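Local structure of arylsulfatase (Pseudoalteromonas sp. MB47, 7AJ0) at residues Glu25-Arg30 and Lys415-Val420; Arg92-Tyr97 and Gly368-Gly373; Ala107-Gly112 and Met375-Ile380. The protein probably hydrolyses sulfate esters of the algal polysaccharide fucoidan, acting as a calcium-binding sulfatase that assembles into a hexamer. All coordinates share one frame; numbering follows the deposited sequence.

Interaction 1. Residues Glu25-Arg30 and Lys415-Val420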
ATOM      1  N   GLU A  25     -28.616  29.377  12.134  1.00 25.24           N
ATOM      2  CA  GLU A  25     -28.382  27.989  12.499  1.00 24.91           C
ATOM      3  C   GLU A  25     -29.133  27.669  13.789  1.00 25.01           C
ATOM      4  O   GLU A  25     -28.958  28.375  14.792  1.00 24.96           O
ATOM      5  CB  GLU A  25     -26.886  27.726  12.683  1.00 24.34           C
ATOM      6  CG  GLU A  25     -26.543  26.288  13.074  1.00 24.02           C
ATOM      7  CD  GLU A  25     -26.887  25.272  11.993  1.00 47.61           C
ATOM      8  OE1 GLU A  25     -27.116  25.679  10.834  1.00 44.15           O
ATOM      9  OE2 GLU A  25     -26.927  24.062  12.305  1.00 52.07           O
ATOM     10  N   PRO A  26     -29.980  26.639  13.804  1.00 25.19           N
ATOM     11  CA  PRO A  26     -30.667  26.279  15.051  1.00 25.33           C
ATOM     12  C   PRO A  26     -29.671  26.002  16.166  1.00 24.88           C
ATOM     13  O   PRO A  26     -28.584  25.470  15.934  1.00 27.97           O
ATOM     14  CB  PRO A  26     -31.455  25.019  14.673  1.00 25.88           C
ATOM     15  CG  PRO A  26     -31.654  25.132  13.199  1.00 25.81           C
ATOM     16  CD  PRO A  26     -30.413  25.800  12.670  1.00 25.38           C
ATOM     17  N   ALA A  27     -30.053  26.371  17.386  1.00 25.03           N
ATOM     18  CA  ALA A  27     -29.197  26.218  18.551  1.00 24.71           C
ATOM     19  C   ALA A  27     -29.939  25.471  19.649  1.00 24.95           C
ATOM     20  O   ALA A  27     -31.170  25.486  19.714  1.00 25.43           O
ATOM     21  CB  ALA A  27     -28.725  27.581  19.087  1.00 24.70           C
ATOM     22  N   ILE A  28     -29.174  24.814  20.508  1.00 24.68           N
ATOM     23  CA  ILE A  28     -29.752  24.108  21.654  1.00 24.93           C
ATOM     24  C   ILE A  28     -30.017  25.117  22.767  1.00 25.21           C
ATOM     25  O   ILE A  28     -29.093  25.844  23.164  1.00 24.97           O
ATOM     26  CB  ILE A  28     -28.813  23.003  22.131  1.00 24.60           C
ATOM     27  CG1 ILE A  28     -28.621  21.952  21.037  1.00 24.41           C
ATOM     28  CG2 ILE A  28     -29.353  22.361  23.404  1.00 24.93           C
ATOM     29  CD1 ILE A  28     -27.463  21.008  21.291  1.00 24.05           C
ATOM     30  N   PRO A  29     -31.240  25.198  23.291  1.00 25.74           N
ATOM     31  CA  PRO A  29     -31.487  26.121  24.406  1.00 26.06           C
ATOM     32  C   PRO A  29     -30.690  25.724  25.640  1.00 25.92           C
ATOM     33  O   PRO A  29     -30.605  24.548  25.998  1.00 25.87           O
ATOM     34  CB  PRO A  29     -32.999  26.000  24.647  1.00 26.71           C
ATOM     35  CG  PRO A  29     -33.552  25.413  23.388  1.00 26.73           C
ATOM     36  CD  PRO A  29     -32.475  24.523  22.848  1.00 26.14           C
ATOM     37  N   ARG A  30     -30.093  26.725  26.286  1.00 25.89           N
ATOM     38  CA  ARG A  30     -29.418  26.555  27.574  1.00 25.88           C
ATOM     39  C   ARG A  30     -29.949  27.606  28.542  1.00 31.32           C
ATOM     40  O   ARG A  30     -29.212  28.487  28.999  1.00 26.32           O
ATOM     41  CB  ARG A  30     -27.904  26.664  27.418  1.00 25.32           C
ATOM     42  CG  ARG A  30     -27.295  25.679  26.429  1.00 24.85           C
ATOM     43  CD  ARG A  30     -27.462  24.236  26.878  1.00 24.92           C
ATOM     44  NE  ARG A  30     -26.805  23.308  25.960  1.00 24.51           N
ATOM     45  CZ  ARG A  30     -27.035  21.998  25.920  1.00 24.56           C
ATOM     46  NH1 ARG A  30     -27.916  21.450  26.746  1.00 25.01           N
ATOM     47  NH2 ARG A  30     -26.389  21.238  25.046  1.00 24.21           N
ATOM     48  N   LYS A 415     -22.829  23.517  28.911  1.00 25.68           N
ATOM     49  CA  LYS A 415     -23.036  22.722  27.711  1.00 23.81           C
ATOM     50  C   LYS A 415     -23.150  23.635  26.498  1.00 23.59           C
ATOM     51  O   LYS A 415     -23.643  24.763  26.584  1.00 23.77           O
ATOM     52  CB  LYS A 415     -24.282  21.851  27.855  1.00 24.17           C
ATOM     53  CG  LYS A 415     -24.146  20.800  28.949  1.00 24.43           C
ATOM     54  CD  LYS A 415     -25.403  19.954  29.091  1.00 37.97           C
ATOM     55  CE  LYS A 415     -25.241  18.922  30.199  1.00 32.49           C
ATOM     56  NZ  LYS A 415     -26.391  17.979  30.260  1.00 51.55           N
ATOM     57  N   SER A 416     -22.671  23.137  25.366  1.00 23.25           N
ATOM     58  CA  SER A 416     -22.629  23.930  24.147  1.00 23.06           C
ATOM     59  C   SER A 416     -24.026  24.114  23.564  1.00 23.34           C
ATOM     60  O   SER A 416     -24.911  23.271  23.730  1.00 23.58           O
ATOM     61  CB  SER A 416     -21.714  23.256  23.126  1.00 22.69           C
ATOM     62  OG  SER A 416     -21.730  23.936  21.887  1.00 22.57           O
ATOM     63  N   ARG A 417     -24.221  25.246  22.888  1.00 23.36           N
ATOM     64  CA  ARG A 417     -25.448  25.496  22.148  1.00 23.64           C
ATOM     65  C   ARG A 417     -25.385  24.978  20.717  1.00 23.47           C
ATOM     66  O   ARG A 417     -26.396  25.038  20.007  1.00 23.73           O
ATOM     67  CB  ARG A 417     -25.764  26.999  22.130  1.00 23.85           C
ATOM     68  CG  ARG A 417     -25.887  27.605  23.518  1.00 24.10           C
ATOM     69  CD  ARG A 417     -26.461  29.019  23.493  1.00 24.44           C
ATOM     70  NE  ARG A 417     -27.817  29.054  22.952  1.00 24.83           N
ATOM     71  CZ  ARG A 417     -28.218  29.843  21.956  1.00 24.99           C
ATOM     72  NH1 ARG A 417     -27.379  30.692  21.377  1.00 24.79           N
ATOM     73  NH2 ARG A 417     -29.475  29.785  21.545  1.00 28.78           N
ATOM     74  N   ARG A 418     -24.235  24.470  20.283  1.00 23.08           N
ATOM     75  CA  ARG A 418     -24.065  23.943  18.935  1.00 22.95           C
ATOM     76  C   ARG A 418     -24.252  22.434  18.960  1.00 22.96           C
ATOM     77  O   ARG A 418     -23.620  21.735  19.760  1.00 22.82           O
ATOM     78  CB  ARG A 418     -22.685  24.294  18.376  1.00 22.59           C
ATOM     79  CG  ARG A 418     -22.375  23.641  17.038  1.00 22.48           C
ATOM     80  CD  ARG A 418     -21.074  24.162  16.440  1.00 22.21           C
ATOM     81  NE  ARG A 418     -21.203  25.529  15.939  1.00 22.33           N
ATOM     82  CZ  ARG A 418     -21.735  25.849  14.763  1.00 22.53           C
ATOM     83  NH1 ARG A 418     -21.808  27.118  14.393  1.00 27.03           N
ATOM     84  NH2 ARG A 418     -22.198  24.902  13.959  1.00 22.62           N
ATOM     85  N   GLN A 419     -25.116  21.938  18.078  1.00 23.16           N
ATOM     86  CA  GLN A 419     -25.422  20.518  18.018  1.00 23.25           C
ATOM     87  C   GLN A 419     -24.579  19.778  16.992  1.00 23.02           C
ATOM     88  O   GLN A 419     -24.284  18.593  17.186  1.00 22.99           O
ATOM     89  CB  GLN A 419     -26.906  20.327  17.693  1.00 23.69           C
ATOM     90  CG  GLN A 419     -27.422  18.927  17.932  1.00 23.90           C
ATOM     91  CD  GLN A 419     -28.925  18.828  17.759  1.00 26.65           C
ATOM     92  OE1 GLN A 419     -29.606  18.169  18.544  1.00 27.38           O
ATOM     93  NE2 GLN A 419     -29.449  19.482  16.727  1.00 24.55           N
ATOM     94  N   VAL A 420     -24.183  20.443  15.910  1.00 22.91           N
ATOM     95  CA  VAL A 420     -23.477  19.792  14.815  1.00 22.78           C
ATOM     96  C   VAL A 420     -22.456  20.757  14.230  1.00 22.54           C
ATOM     97  O   VAL A 420     -22.673  21.971  14.184  1.00 22.60           O
ATOM     98  CB  VAL A 420     -24.449  19.313  13.709  1.00 23.11           C
ATOM     99  CG1 VAL A 420     -23.680  18.659  12.572  1.00 23.02           C
ATOM    100  CG2 VAL A 420     -25.491  18.358  14.274  1.00 23.40           C
TER
HETATM  101  O   HOH W   1     -25.488  22.998  14.383  1.00 27.91           O
HETATM  102  O   HOH W   2     -27.189  23.381  16.163  1.00 22.07           O
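Ile28 and Arg417 bring two loops together, their CA atoms 4.5 Å apart, and the amide of Ile28 N donates an almost straight bond (171°) to Arg417 O at 2.8 Å. Arg30 adds the main side-chain grip. Its NE and NH2 both reach Ser416 O, at 2.9 and 2.8 Å respectively, a side-on hold of two nitrogens on one carbonyl oxygen. That oxygen lies in the guanidinium plane, yet the two donors meet it differently: NH2 in the carbonyl plane, NE from well above it. The flat group is sandwiched, with Lys415 CB over the centre of one face and Ile28 CG2 over the other. The Arg30 chain is bent at chi2 (-64°) and extended beyond, which places NE and NH2 beside Ser416 O. Neither segment is regular here; the contact ties the loop leading into helix 31-48, with Arg30 as its N-cap residue, to the loop before strand 420-425. Arg417 runs past Arg30 in the opposite direction and lays its guanidinium over Ala27 CB, 3.4 Å from NH2, while its NH1 bonds to Asp404 O. The Ile28 side chain crosses that of Gln419 at about a right angle, with Ile28 CD1 3.7 Å from Gln419 CB. Two waters extend the join: one donates to both Glu25 OE2 and Val420 O, the other bridges Pro26 O and Gln419 N. Ser416 OG, which also bonds Leu374 O, accepts from Arg418 N in an ST turn.

Interaction 2. Residues Arg92-Tyr97 and Gly368-Gly373; sequences RLTSMY and GQVNNG
Gln369 O takes the amide of Arg92 N at 2.7 Å, the first rung of a parallel pairing in which Arg92 lies beside Val370 and Leu93 beside Asn371. At Val370 the side chain runs alongside that of Arg92, and CG1 sits over one guanidinium face, toward its rim, 3.6 Å from Arg92 NH2; the same methyl meets Thr94 CG2. Asn371 N then donates to Arg92 O, and Asn371 O receives Thr94 N at 3.1 Å, while Asn371 CB packs against Leu93 CD2. Asn371 OD1 accepts from Gly373 N in an Asx turn, while its ND2 donates to Gly414 O. Where the first strand turns its corner, Thr94 OG1 donates to Asn372 OD1 at 2.7 Å from above the amide plane; Ser95 OG lies so close to the same oxygen that its exact placement is doubtful. With chi1 at 52°, Thr94 directs OG1 to this oxygen and leaves CG2 for Val370. A water donates to both Gly373 O and Asn371 O and accepts from Ser95 N, bridging the two segments at the corner of strand 91-97. Strand 369-371 pairs with strand 91-97, which strand 354-360 joins antiparallel; Phe408 of helix 406-409 covers Leu93 and Asn371, and Ala74 of a second subunit packs on Val370 and Asn372.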
ATOM      1  N   ARG A  92     -10.372  26.006  28.489  1.00 22.29           N
ATOM      2  CA  ARG A  92      -9.725  25.350  27.361  1.00 22.00           C
ATOM      3  C   ARG A  92     -10.752  24.479  26.647  1.00 21.86           C
ATOM      4  O   ARG A  92     -11.328  23.568  27.251  1.00 22.01           O
ATOM      5  CB  ARG A  92      -8.533  24.514  27.821  1.00 22.08           C
ATOM      6  CG  ARG A  92      -7.816  23.806  26.684  1.00 25.45           C
ATOM      7  CD  ARG A  92      -6.438  23.326  27.101  1.00 26.87           C
ATOM      8  NE  ARG A  92      -6.489  22.278  28.117  1.00 25.67           N
ATOM      9  CZ  ARG A  92      -6.601  20.978  27.851  1.00 22.23           C
ATOM     10  NH1 ARG A  92      -6.686  20.556  26.596  1.00 29.24           N
ATOM     11  NH2 ARG A  92      -6.631  20.101  28.843  1.00 22.55           N
ATOM     12  N   LEU A  93     -10.984  24.767  25.370  1.00 21.63           N
ATOM     13  CA  LEU A  93     -11.935  24.029  24.550  1.00 21.53           C
ATOM     14  C   LEU A  93     -11.188  22.959  23.765  1.00 21.37           C
ATOM     15  O   LEU A  93     -10.243  23.267  23.029  1.00 21.23           O
ATOM     16  CB  LEU A  93     -12.673  24.971  23.602  1.00 21.45           C
ATOM     17  CG  LEU A  93     -13.546  26.037  24.260  1.00 21.66           C
ATOM     18  CD1 LEU A  93     -14.122  26.968  23.206  1.00 27.02           C
ATOM     19  CD2 LEU A  93     -14.660  25.401  25.071  1.00 21.87           C
ATOM     20  N   THR A  94     -11.611  21.706  23.918  1.00 21.44           N
ATOM     21  CA  THR A  94     -10.962  20.582  23.260  1.00 21.36           C
ATOM     22  C   THR A  94     -11.690  20.122  22.002  1.00 21.26           C
ATOM     23  O   THR A  94     -11.202  19.213  21.322  1.00 21.22           O
ATOM     24  CB  THR A  94     -10.826  19.402  24.232  1.00 21.58           C
ATOM     25  OG1 THR A  94     -12.100  19.101  24.818  1.00 23.03           O
ATOM     26  CG2 THR A  94      -9.837  19.730  25.336  1.00 25.77           C
ATOM     27  N   SER A  95     -12.832  20.722  21.672  1.00 21.25           N
ATOM     28  CA  SER A  95     -13.577  20.412  20.451  1.00 21.21           C
ATOM     29  C   SER A  95     -13.955  21.697  19.722  1.00 21.15           C
ATOM     30  O   SER A  95     -15.113  21.941  19.374  1.00 21.24           O
ATOM     31  CB  SER A  95     -14.813  19.570  20.759  1.00 21.39           C
ATOM     32  OG  SER A  95     -14.455  18.213  20.962  1.00 31.09           O
ATOM     33  N   MET A  96     -12.957  22.541  19.489  1.00 21.05           N
ATOM     34  CA  MET A  96     -13.109  23.756  18.699  1.00 21.03           C
ATOM     35  C   MET A  96     -12.740  23.449  17.255  1.00 24.92           C
ATOM     36  O   MET A  96     -11.771  22.730  16.992  1.00 20.90           O
ATOM     37  CB  MET A  96     -12.219  24.862  19.264  1.00 21.02           C
ATOM     38  CG  MET A  96     -12.196  26.150  18.467  1.00 21.05           C
ATOM     39  SD  MET A  96     -13.740  27.060  18.495  1.00102.39           S
ATOM     40  CE  MET A  96     -13.128  28.684  18.067  1.00 42.08           C
ATOM     41  N   TYR A  97     -13.515  23.995  16.318  1.00 21.05           N
ATOM     42  CA  TYR A  97     -13.404  23.607  14.920  1.00 21.08           C
ATOM     43  C   TYR A  97     -13.254  24.815  14.012  1.00 21.16           C
ATOM     44  O   TYR A  97     -13.842  25.873  14.254  1.00 26.33           O
ATOM     45  CB  TYR A  97     -14.631  22.782  14.481  1.00 21.20           C
ATOM     46  CG  TYR A  97     -14.540  21.347  14.922  1.00 21.17           C
ATOM     47  CD1 TYR A  97     -13.823  20.422  14.178  1.00 21.16           C
ATOM     48  CD2 TYR A  97     -15.146  20.919  16.091  1.00 21.21           C
ATOM     49  CE1 TYR A  97     -13.718  19.109  14.583  1.00 21.19           C
ATOM     50  CE2 TYR A  97     -15.050  19.608  16.503  1.00 21.75           C
ATOM     51  CZ  TYR A  97     -14.334  18.706  15.744  1.00 21.23           C
ATOM     52  OH  TYR A  97     -14.231  17.398  16.150  1.00 21.32           O
ATOM     53  N   GLY A 368      -9.530  27.146  35.079  1.00 24.37           N
ATOM     54  CA  GLY A 368      -9.336  25.716  35.166  1.00 24.37           C
ATOM     55  C   GLY A 368     -10.413  24.874  34.531  1.00 24.14           C
ATOM     56  O   GLY A 368     -10.591  23.717  34.926  1.00 24.31           O
ATOM     57  N   GLN A 369     -11.137  25.412  33.558  1.00 23.82           N
ATOM     58  CA  GLN A 369     -12.179  24.662  32.876  1.00 24.21           C
ATOM     59  C   GLN A 369     -11.624  24.017  31.613  1.00 23.18           C
ATOM     60  O   GLN A 369     -10.961  24.679  30.808  1.00 31.85           O
ATOM     61  CB  GLN A 369     -13.352  25.568  32.507  1.00 23.60           C
ATOM     62  CG  GLN A 369     -14.225  25.979  33.662  1.00 24.08           C
ATOM     63  CD  GLN A 369     -15.386  26.839  33.210  1.00 24.08           C
ATOM     64  OE1 GLN A 369     -16.395  26.331  32.721  1.00 24.67           O
ATOM     65  NE2 GLN A 369     -15.241  28.151  33.355  1.00 24.19           N
ATOM     66  N   VAL A 370     -11.900  22.728  31.444  1.00 23.17           N
ATOM     67  CA  VAL A 370     -11.658  22.019  30.194  1.00 22.81           C
ATOM     68  C   VAL A 370     -13.006  21.486  29.728  1.00 22.77           C
ATOM     69  O   VAL A 370     -13.637  20.683  30.427  1.00 23.06           O
ATOM     70  CB  VAL A 370     -10.636  20.886  30.353  1.00 22.87           C
ATOM     71  CG1 VAL A 370     -10.200  20.380  28.988  1.00 22.52           C
ATOM     72  CG2 VAL A 370      -9.436  21.362  31.154  1.00 23.07           C
ATOM     73  N   ASN A 371     -13.453  21.948  28.562  1.00 22.48           N
ATOM     74  CA  ASN A 371     -14.797  21.674  28.069  1.00 22.49           C
ATOM     75  C   ASN A 371     -14.711  21.152  26.645  1.00 22.18           C
ATOM     76  O   ASN A 371     -14.099  21.790  25.782  1.00 21.92           O
ATOM     77  CB  ASN A 371     -15.660  22.938  28.123  1.00 22.57           C
ATOM     78  CG  ASN A 371     -17.141  22.637  28.055  1.00 22.75           C
ATOM     79  OD1 ASN A 371     -17.569  21.722  27.354  1.00 22.67           O
ATOM     80  ND2 ASN A 371     -17.933  23.407  28.791  1.00 29.09           N
ATOM     81  N   ASN A 372     -15.333  19.998  26.401  1.00 22.25           N
ATOM     82  CA  ASN A 372     -15.301  19.348  25.098  1.00 22.04           C
ATOM     83  C   ASN A 372     -16.532  19.669  24.254  1.00 22.02           C
ATOM     84  O   ASN A 372     -16.790  18.982  23.260  1.00 21.94           O
ATOM     85  CB  ASN A 372     -15.163  17.835  25.280  1.00 22.19           C
ATOM     86  CG  ASN A 372     -14.617  17.141  24.045  1.00 21.99           C
ATOM     87  OD1 ASN A 372     -13.857  17.728  23.274  1.00 21.74           O
ATOM     88  ND2 ASN A 372     -15.000  15.884  23.854  1.00 22.15           N
ATOM     89  N   GLY A 373     -17.288  20.702  24.623  1.00 22.13           N
ATOM     90  CA  GLY A 373     -18.470  21.055  23.860  1.00 22.17           C
ATOM     91  C   GLY A 373     -18.125  21.617  22.493  1.00 21.92           C
ATOM     92  O   GLY A 373     -17.112  22.288  22.303  1.00 21.74           O
TER
HETATM   93  O   HOH W   3     -14.554  22.256  23.176  1.00 22.07           O

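Interaction 3. Residues Ala107-Gly112 and Met375-Ile380; sequences AALTTG and MDLTDI
Ala108 and Thr378 meet in a buried helix-to-helix contact in the alkaline phosphatase-like fold of the sulfatases, where the last turn of helix 102-111 meets the first turn of helix 377-387. No hydrogen bond crosses between the segments; the join is made by carbon packing. Thr378 can be followed outward from its CB, which faces the carbonyl carbon of Gly112 at 4.0 Å. From there the two branches part. The methyl CG2 packs against the end of the first helix, where it lies 3.6 Å from Ala108 CB and equally near Ala108 O, and also touches Gly112 C. The hydroxyl OG1 is turned back toward its own helix start and the neighbouring Arg418; chi1 of 58° sets it between the backbone N and carbonyl carbon, so the methyl, anti to the carbonyl carbon, faces helix 102-111. Leu109, with CG anti to its N (174°), extends CD1 to Leu377 O at 3.8 Å and to Ile380 CG2 at 3.9 Å, its chain lying obliquely across that of Ile380. Gly112, with positive phi, leaves helix 102-111 beside Thr378, and their CA atoms come within 4.4 Å. The start of the second helix is fixed by a capping box: Asp379 OD2 accepts from Asp376 N, met from above the carboxylate plane, and Thr378 N donates to Asp376 OD1 at 3.0 Å, on the anti side of the Asp376 carboxylate, somewhat out of its plane.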
ATOM      1  N   ALA A 107     -12.693  33.819   6.451  1.00 23.56           N
ATOM      2  CA  ALA A 107     -14.012  34.280   6.037  1.00 23.92           C
ATOM      3  C   ALA A 107     -15.067  33.897   7.069  1.00 23.70           C
ATOM      4  O   ALA A 107     -15.918  34.713   7.440  1.00 26.90           O
ATOM      5  CB  ALA A 107     -14.361  33.698   4.666  1.00 24.20           C
ATOM      6  N   ALA A 108     -15.027  32.653   7.545  1.00 23.31           N
ATOM      7  CA  ALA A 108     -16.019  32.211   8.520  1.00 23.15           C
ATOM      8  C   ALA A 108     -15.941  33.041   9.794  1.00 23.07           C
ATOM      9  O   ALA A 108     -16.970  33.390  10.384  1.00 23.20           O
ATOM     10  CB  ALA A 108     -15.818  30.728   8.832  1.00 22.78           C
ATOM     11  N   LEU A 109     -14.726  33.374  10.226  1.00 22.89           N
ATOM     12  CA  LEU A 109     -14.561  34.145  11.451  1.00 22.85           C
ATOM     13  C   LEU A 109     -15.082  35.567  11.302  1.00 23.28           C
ATOM     14  O   LEU A 109     -15.451  36.192  12.304  1.00 23.36           O
ATOM     15  CB  LEU A 109     -13.087  34.164  11.850  1.00 22.63           C
ATOM     16  CG  LEU A 109     -12.695  35.043  13.035  1.00 22.65           C
ATOM     17  CD1 LEU A 109     -13.276  34.494  14.327  1.00 22.46           C
ATOM     18  CD2 LEU A 109     -11.179  35.150  13.116  1.00 22.54           C
ATOM     19  N   THR A 110     -15.121  36.098  10.080  1.00 23.63           N
ATOM     20  CA  THR A 110     -15.502  37.489   9.861  1.00 24.11           C
ATOM     21  C   THR A 110     -16.818  37.638   9.106  1.00 25.73           C
ATOM     22  O   THR A 110     -17.145  38.747   8.673  1.00 25.01           O
ATOM     23  CB  THR A 110     -14.394  38.231   9.105  1.00 24.33           C
ATOM     24  OG1 THR A 110     -14.173  37.606   7.833  1.00 24.38           O
ATOM     25  CG2 THR A 110     -13.104  38.224   9.910  1.00 24.01           C
ATOM     26  N   THR A 111     -17.579  36.555   8.939  1.00 24.37           N
ATOM     27  CA  THR A 111     -18.892  36.649   8.316  1.00 24.78           C
ATOM     28  C   THR A 111     -19.958  35.808   9.002  1.00 24.63           C
ATOM     29  O   THR A 111     -21.129  35.929   8.633  1.00 25.02           O
ATOM     30  CB  THR A 111     -18.830  36.234   6.838  1.00 25.00           C
ATOM     31  OG1 THR A 111     -18.527  34.836   6.739  1.00 24.59           O
ATOM     32  CG2 THR A 111     -17.773  37.037   6.095  1.00 27.86           C
ATOM     33  N   GLY A 112     -19.608  34.971   9.976  1.00 24.15           N
ATOM     34  CA  GLY A 112     -20.581  34.082  10.575  1.00 24.04           C
ATOM     35  C   GLY A 112     -21.132  33.042   9.631  1.00 24.10           C
ATOM     36  O   GLY A 112     -22.170  32.443   9.919  1.00 24.17           O
ATOM     37  N   MET A 375     -17.766  23.768  19.274  1.00 21.61           N
ATOM     38  CA  MET A 375     -17.717  25.194  18.979  1.00 21.64           C
ATOM     39  C   MET A 375     -17.012  25.397  17.647  1.00 21.52           C
ATOM     40  O   MET A 375     -16.165  24.595  17.246  1.00 21.36           O
ATOM     41  CB  MET A 375     -17.010  25.978  20.088  1.00 25.58           C
ATOM     42  CG  MET A 375     -17.010  27.479  19.855  1.00 22.53           C
ATOM     43  SD  MET A 375     -16.968  28.438  21.376  1.00 29.52           S
ATOM     44  CE  MET A 375     -16.757  30.095  20.720  1.00 26.20           C
ATOM     45  N   ASP A 376     -17.369  26.488  16.972  1.00 29.15           N
ATOM     46  CA  ASP A 376     -16.950  26.777  15.608  1.00 21.64           C
ATOM     47  C   ASP A 376     -16.337  28.169  15.561  1.00 21.69           C
ATOM     48  O   ASP A 376     -16.548  28.990  16.455  1.00 21.79           O
ATOM     49  CB  ASP A 376     -18.154  26.678  14.649  1.00 21.88           C
ATOM     50  CG  ASP A 376     -17.749  26.552  13.191  1.00 41.77           C
ATOM     51  OD1 ASP A 376     -17.073  27.463  12.666  1.00 44.19           O
ATOM     52  OD2 ASP A 376     -18.119  25.536  12.563  1.00 51.63           O
ATOM     53  N   LEU A 377     -15.562  28.434  14.504  1.00 21.67           N
ATOM     54  CA  LEU A 377     -15.063  29.791  14.298  1.00 21.80           C
ATOM     55  C   LEU A 377     -16.204  30.770  14.041  1.00 28.88           C
ATOM     56  O   LEU A 377     -16.122  31.938  14.443  1.00 22.28           O
ATOM     57  CB  LEU A 377     -14.077  29.835  13.132  1.00 23.16           C
ATOM     58  CG  LEU A 377     -12.638  29.393  13.396  1.00 21.57           C
ATOM     59  CD1 LEU A 377     -11.830  29.484  12.105  1.00 21.66           C
ATOM     60  CD2 LEU A 377     -11.988  30.216  14.494  1.00 31.60           C
ATOM     61  N   THR A 378     -17.266  30.327  13.366  1.00 22.28           N
ATOM     62  CA  THR A 378     -18.421  31.194  13.181  1.00 22.65           C
ATOM     63  C   THR A 378     -19.102  31.522  14.504  1.00 22.72           C
ATOM     64  O   THR A 378     -19.822  32.523  14.586  1.00 23.30           O
ATOM     65  CB  THR A 378     -19.434  30.552  12.232  1.00 22.84           C
ATOM     66  OG1 THR A 378     -19.852  29.286  12.759  1.00 22.67           O
ATOM     67  CG2 THR A 378     -18.828  30.353  10.852  1.00 22.87           C
ATOM     68  N   ASP A 379     -18.891  30.702  15.538  1.00 22.47           N
ATOM     69  CA  ASP A 379     -19.482  30.988  16.840  1.00 22.59           C
ATOM     70  C   ASP A 379     -18.793  32.165  17.521  1.00 22.65           C
ATOM     71  O   ASP A 379     -19.423  32.876  18.311  1.00 22.91           O
ATOM     72  CB  ASP A 379     -19.420  29.747  17.731  1.00 22.37           C
ATOM     73  CG  ASP A 379     -20.250  28.596  17.188  1.00 22.39           C
ATOM     74  OD1 ASP A 379     -21.107  28.840  16.312  1.00 22.63           O
ATOM     75  OD2 ASP A 379     -20.052  27.449  17.646  1.00 22.22           O
ATOM     76  N   ILE A 380     -17.507  32.381  17.241  1.00 22.46           N
ATOM     77  CA  ILE A 380     -16.833  33.570  17.755  1.00 22.57           C
ATOM     78  C   ILE A 380     -17.468  34.822  17.163  1.00 24.63           C
ATOM     79  O   ILE A 380     -17.717  35.810  17.865  1.00 23.23           O
ATOM     80  CB  ILE A 380     -15.325  33.508  17.454  1.00 22.34           C
ATOM     81  CG1 ILE A 380     -14.699  32.285  18.129  1.00 22.02           C
ATOM     82  CG2 ILE A 380     -14.641  34.788  17.920  1.00 22.52           C
ATOM     83  CD1 ILE A 380     -13.298  31.957  17.641  1.00 24.53           C
TER

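The three contacts lie with their centres about 15 to 16 Å apart. Interactions 2 and 3 share the large mixed sheet: strand 91-97 pairs with 369-371 and then with 375-376; strand 91-97 is followed by helix 102-111, and strand 375-376 by helix 377-387. Their segments alternate along the sequence, and both are nested within the loop closed by interaction 1, which brings the N-terminal arm to a loop almost 400 residues later. A salt bridge from Arg418 to Asp379 joins interactions 1 and 3, while Ser416 packs on Gly373 of interaction 2. The N-terminal arm is thereby linked, through loop 415-420, to the sheet and helices of the sulfatase core.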